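Telomere length regulator taz1 (Schizosaccharomyces pombe, PDB 4ZMI) binds double-stranded telomeric DNA and regulates telomere length and function in fission yeast, the chain here being its helical, TRF-family domain. Local coordinates at residues F78-I81 with R82-A86; C183-V186 with W187-K191. All blocks are in the same frame, centred on the assembly; numbering follows the deposited sequence.

Contact 1: residues F78-I81 with R82-A86; sequences FSYI and RKYDA
With its CG anti to the backbone N (chi1 -176°), Tyr80 holds its ring beside the following turn, and Tyr84, whose CG is anti to its carbonyl carbon instead (chi1 -55°), brings its own ring across to meet it. The result is a T-shaped (edge-to-face) tyrosine pair spaced i to i+4 at the C-terminal end of the short helix 78-83, in the all-helical domain of Taz1. The evidence is geometric: the ring centroids lie 4.8 Å apart, the planes are inclined at 57°, and Tyr84 CD1 sits 3.7 Å above the centre of one Tyr80 face. Tyr84 supplies the edge, with its CE1 3.7 Å from Tyr80 CE1. The backbone fixes this spacing, since Tyr84 N donates to Tyr80 O over 3.1 Å, although the Tyr84 backbone is no longer helical and stands at the N-cap position of helix 85-91. Over one face of the Tyr84 ring lies Lys83 CG, near its centre, while Lys83 NZ reaches the carbonyl of Val181. Tyr80 is anchored at its far end, where OH is hydrogen-bonded to the N of Trp3, and its ring also makes an edge-to-face pair with Tyr87. Replacing Tyr80 by an alanine would probably leave the Tyr84 edge without the face it packs on and deprive Trp3 N of its hydroxyl partner. One and two residues earlier, Lys83 N donates to Ser79 O and Arg82 N to Phe78 O (2.9 Å). The Arg82 chain bends at chi3, bringing its guanidinium back along the helix, and Phe78 O lies off-centre over one face, 3.8 Å from Arg82 NH2.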
loop_
_atom_site.group_PDB
_atom_site.type_symbol
_atom_site.label_atom_id
_atom_site.label_comp_id
_atom_site.label_asym_id
_atom_site.label_seq_id
_atom_site.Cartn_x
_atom_site.Cartn_y
_atom_site.Cartn_z
ATOM N N PHE A 78 -1.892 -5.673 7.918
ATOM C CA PHE A 78 -2.866 -6.625 8.413
ATOM C C PHE A 78 -2.264 -8.007 8.605
ATOM O O PHE A 78 -2.651 -8.739 9.523
ATOM C CB PHE A 78 -4.117 -6.638 7.535
ATOM C CG PHE A 78 -4.925 -5.373 7.639
ATOM C CD1 PHE A 78 -4.818 -4.386 6.683
ATOM C CD2 PHE A 78 -5.761 -5.158 8.724
ATOM C CE1 PHE A 78 -5.538 -3.215 6.791
ATOM C CE2 PHE A 78 -6.486 -3.996 8.833
ATOM C CZ PHE A 78 -6.379 -3.022 7.868
ATOM N N SER A 79 -1.285 -8.355 7.783
ATOM C CA SER A 79 -0.597 -9.618 8.012
ATOM C C SER A 79 0.132 -9.597 9.351
ATOM O O SER A 79 0.188 -10.597 10.038
ATOM C CB SER A 79 0.396 -9.929 6.895
ATOM O OG SER A 79 1.419 -8.953 6.818
ATOM N N TYR A 80 0.694 -8.452 9.709
ATOM C CA TYR A 80 1.447 -8.341 10.947
ATOM C C TYR A 80 0.500 -8.411 12.152
ATOM O O TYR A 80 0.709 -9.189 13.066
ATOM C CB TYR A 80 2.210 -7.027 10.937
ATOM C CG TYR A 80 3.120 -6.788 12.112
ATOM C CD1 TYR A 80 4.482 -6.989 12.003
ATOM C CD2 TYR A 80 2.621 -6.313 13.306
ATOM C CE1 TYR A 80 5.328 -6.754 13.056
ATOM C CE2 TYR A 80 3.463 -6.081 14.393
ATOM C CZ TYR A 80 4.811 -6.302 14.257
ATOM O OH TYR A 80 5.647 -6.052 15.303
ATOM N N ILE A 81 -0.548 -7.597 12.118
ATOM C CA ILE A 81 -1.578 -7.574 13.136
ATOM C C ILE A 81 -2.239 -8.934 13.334
ATOM O O ILE A 81 -2.532 -9.314 14.458
ATOM C CB ILE A 81 -2.655 -6.555 12.781
ATOM C CG1 ILE A 81 -2.061 -5.147 12.809
ATOM C CG2 ILE A 81 -3.819 -6.672 13.735
ATOM C CD1 ILE A 81 -3.050 -4.073 12.448
ATOM N N ARG A 82 -2.468 -9.678 12.257
ATOM C CA ARG A 82 -3.070 -11.003 12.404
ATOM C C ARG A 82 -2.086 -11.993 13.003
ATOM O O ARG A 82 -2.467 -12.881 13.770
ATOM C CB ARG A 82 -3.585 -11.537 11.072
ATOM C CG ARG A 82 -4.144 -12.960 11.161
ATOM C CD ARG A 82 -4.538 -13.511 9.793
ATOM N NE ARG A 82 -4.902 -12.433 8.893
ATOM C CZ ARG A 82 -4.123 -12.003 7.908
ATOM N NH1 ARG A 82 -2.952 -12.584 7.689
ATOM N NH2 ARG A 82 -4.522 -11.001 7.145
ATOM N N LYS A 83 -0.813 -11.830 12.657
ATOM C CA LYS A 83 0.239 -12.738 13.116
ATOM C C LYS A 83 0.578 -12.654 14.613
ATOM O O LYS A 83 0.708 -13.677 15.267
ATOM C CB LYS A 83 1.519 -12.536 12.305
ATOM C CG LYS A 83 2.695 -13.334 12.831
ATOM C CD LYS A 83 2.422 -14.820 12.640
ATOM C CE LYS A 83 3.549 -15.681 13.186
ATOM N NZ LYS A 83 3.510 -17.035 12.553
ATOM N N TYR A 84 0.746 -11.449 15.147
ATOM C CA TYR A 84 1.230 -11.303 16.523
ATOM C C TYR A 84 0.119 -11.008 17.522
ATOM O O TYR A 84 -0.596 -9.998 17.432
ATOM C CB TYR A 84 2.381 -10.295 16.598
ATOM C CG TYR A 84 3.510 -10.659 15.655
ATOM C CD1 TYR A 84 3.674 -9.992 14.450
ATOM C CD2 TYR A 84 4.379 -11.705 15.944
ATOM C CE1 TYR A 84 4.690 -10.329 13.571
ATOM C CE2 TYR A 84 5.400 -12.060 15.064
ATOM C CZ TYR A 84 5.551 -11.365 13.883
ATOM O OH TYR A 84 6.560 -11.700 13.000
ATOM N N ASP A 85 -0.007 -11.917 18.481
ATOM C CA ASP A 85 -1.163 -11.940 19.361
ATOM C C ASP A 85 -1.419 -10.602 20.036
ATOM O O ASP A 85 -2.560 -10.129 20.064
ATOM C CB ASP A 85 -1.052 -13.081 20.375
ATOM C CG ASP A 85 -1.183 -14.457 19.721
ATOM O OD1 ASP A 85 -1.983 -14.602 18.761
ATOM O OD2 ASP A 85 -0.476 -15.389 20.165
ATOM N N ALA A 86 -0.357 -9.977 20.536
ATOM C CA ALA A 86 -0.500 -8.703 21.227
ATOM C C ALA A 86 -1.204 -7.679 20.335
ATOM O O ALA A 86 -2.056 -6.906 20.795
ATOM C CB ALA A 86 0.863 -8.187 21.664
#

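Contact 2: residues C183-V186 with W187-K191; sequences CGQV and WKSQK
Trp187 meets Cys183 at the start of its side chain, in a cysteine sulfur-aromatic contact that bridges the turn leading into the short helix 185-189 of this all-helical domain. Trp187 CB touches Cys183 CB at 3.4 Å. The next atom, CG, also lies against Cys183, 3.6 Å from its CB, and Trp187 CD1 takes the sulfur, with Cys183 SG 3.6 Å away. That sulfur stands oblique to the five-membered ring, 4.4 Å from its centroid and 55° off the normal. Two torsions bring the groups together: SG lies between the backbone N and carbonyl carbon of Cys183 (chi1 61°), and Trp187 CG is anti to its own N (chi1 -176°). Beyond CD1 the indole leads away from 183-186 and is buried among other helices, against Leu128 and Leu129 of helix 118-130, Tyr138 of helix 137-154 and Leu196 of helix 192-203. Lys188 CG also touches Cys183 SG, coming in roughly at right angles to the direction of Trp187 CD1.

The polar half of the contact is the helix backbone. Ser189 N donates to Gln185 O, and Gln190 N to Val186 O. The Val186 and Gln190 side chains run side by side in the same direction. The helix then closes in a Schellman motif: Lys191, with positive phi, is the C-prime residue, Ile192 N pairs with Trp187 O, and Lys191 N donates to Lys188 O. Ser189 folds its side chain back over the turn before, and its OG comes within 3.1 Å of Gln185 O and 3.2 Å of Val186 O.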
loop_
_atom_site.group_PDB
_atom_site.type_symbol
_atom_site.label_atom_id
_atom_site.label_comp_id
_atom_site.label_asym_id
_atom_site.label_seq_id
_atom_site.Cartn_x
_atom_site.Cartn_y
_atom_site.Cartn_z
ATOM N N CYS A 183 2.524 -15.579 6.366
ATOM C CA CYS A 183 1.578 -15.475 5.257
ATOM C C CYS A 183 0.323 -16.328 5.421
ATOM O O CYS A 183 0.271 -17.201 6.269
ATOM C CB CYS A 183 2.272 -15.861 3.954
ATOM S SG CYS A 183 2.894 -17.549 3.947
ATOM N N GLY A 184 -0.680 -16.074 4.585
ATOM C CA GLY A 184 -1.844 -16.939 4.491
ATOM C C GLY A 184 -1.595 -18.119 3.563
ATOM O O GLY A 184 -0.467 -18.364 3.142
ATOM N N GLN A 185 -2.653 -18.844 3.232
ATOM C CA GLN A 185 -2.538 -20.050 2.424
ATOM C C GLN A 185 -2.020 -19.776 1.023
ATOM O O GLN A 185 -1.177 -20.513 0.515
ATOM C CB GLN A 185 -3.879 -20.787 2.329
ATOM C CG GLN A 185 -3.801 -22.126 1.595
ATOM C CD GLN A 185 -5.168 -22.726 1.304
ATOM O OE1 GLN A 185 -6.184 -22.286 1.849
ATOM N NE2 GLN A 185 -5.199 -23.735 0.434
ATOM N N VAL A 186 -2.523 -18.721 0.399
ATOM C CA VAL A 186 -2.257 -18.503 -1.013
ATOM C C VAL A 186 -0.771 -18.315 -1.286
ATOM O O VAL A 186 -0.254 -18.784 -2.300
ATOM C CB VAL A 186 -3.028 -17.297 -1.541
ATOM C CG1 VAL A 186 -2.857 -17.198 -3.045
ATOM C CG2 VAL A 186 -4.500 -17.422 -1.185
ATOM N N TRP A 187 -0.089 -17.636 -0.370
ATOM C CA TRP A 187 1.311 -17.296 -0.565
ATOM C C TRP A 187 2.176 -18.525 -0.718
ATOM O O TRP A 187 2.976 -18.616 -1.645
ATOM C CB TRP A 187 1.817 -16.467 0.597
ATOM C CG TRP A 187 3.228 -15.980 0.437
ATOM C CD1 TRP A 187 4.372 -16.623 0.824
ATOM C CD2 TRP A 187 3.639 -14.728 -0.111
ATOM N NE1 TRP A 187 5.467 -15.848 0.544
ATOM C CE2 TRP A 187 5.044 -14.677 -0.031
ATOM C CE3 TRP A 187 2.960 -13.651 -0.676
ATOM C CZ2 TRP A 187 5.779 -13.599 -0.504
ATOM C CZ3 TRP A 187 3.693 -12.569 -1.137
ATOM C CH2 TRP A 187 5.085 -12.550 -1.047
ATOM N N LYS A 188 2.028 -19.464 0.203
ATOM C CA LYS A 188 2.735 -20.730 0.089
ATOM C C LYS A 188 2.158 -21.588 -1.034
ATOM O O LYS A 188 2.903 -22.106 -1.866
ATOM C CB LYS A 188 2.689 -21.503 1.407
ATOM C CG LYS A 188 3.559 -20.918 2.508
ATOM C CD LYS A 188 4.475 -21.972 3.120
ATOM C CE LYS A 188 5.496 -22.487 2.107
ATOM N NZ LYS A 188 6.510 -23.395 2.727
ATOM N N SER A 189 0.835 -21.727 -1.062
ATOM C CA SER A 189 0.178 -22.667 -1.973
ATOM C C SER A 189 0.445 -22.390 -3.451
ATOM O O SER A 189 0.708 -23.315 -4.234
ATOM C CB SER A 189 -1.331 -22.680 -1.730
ATOM O OG SER A 189 -1.947 -21.540 -2.301
ATOM N N GLN A 190 0.360 -21.124 -3.847
ATOM C CA GLN A 190 0.564 -20.813 -5.251
ATOM C C GLN A 190 1.966 -20.326 -5.528
ATOM O O GLN A 190 2.217 -19.731 -6.572
ATOM C CB GLN A 190 -0.497 -19.845 -5.789
ATOM C CG GLN A 190 -1.772 -20.563 -6.208
ATOM C CD GLN A 190 -2.816 -19.624 -6.768
ATOM O OE1 GLN A 190 -2.726 -19.199 -7.919
ATOM N NE2 GLN A 190 -3.815 -19.289 -5.954
ATOM N N LYS A 191 2.876 -20.596 -4.596
ATOM C CA LYS A 191 4.273 -20.193 -4.754
ATOM C C LYS A 191 4.394 -18.723 -5.166
ATOM O O LYS A 191 5.130 -18.391 -6.101
ATOM C CB LYS A 191 4.955 -21.071 -5.801
ATOM C CG LYS A 191 4.755 -22.566 -5.580
ATOM C CD LYS A 191 5.760 -23.134 -4.591
ATOM C CE LYS A 191 5.812 -24.657 -4.709
ATOM N NZ LYS A 191 6.764 -25.281 -3.751
#

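In the fold
Contacts 1 and 2 both join side chains four residues apart at an end of a short helix, the C-terminal end in contact 1 and the N-terminal end in contact 2, and follow in series along the TRF-family domain. Their centres are 17 Å apart and their nearest atoms about 5 Å, so they do not touch. Helix 118-130 reaches both: Leu129 meets Ser79 of contact 1 and Cys183 and Trp187 of contact 2. Helix 176-182 also reaches both, through Val182 beside Lys83 and Tyr84, and Leu179 and Asn180 beside Trp187. The bound magnesium ion, at Leu168, Leu171 and Tyr173, lies about 10 Å from the Tyr80 side chain and 12 Å from that of Trp187; Tyr173 OH is hydrogen-bonded to Ser79 OG.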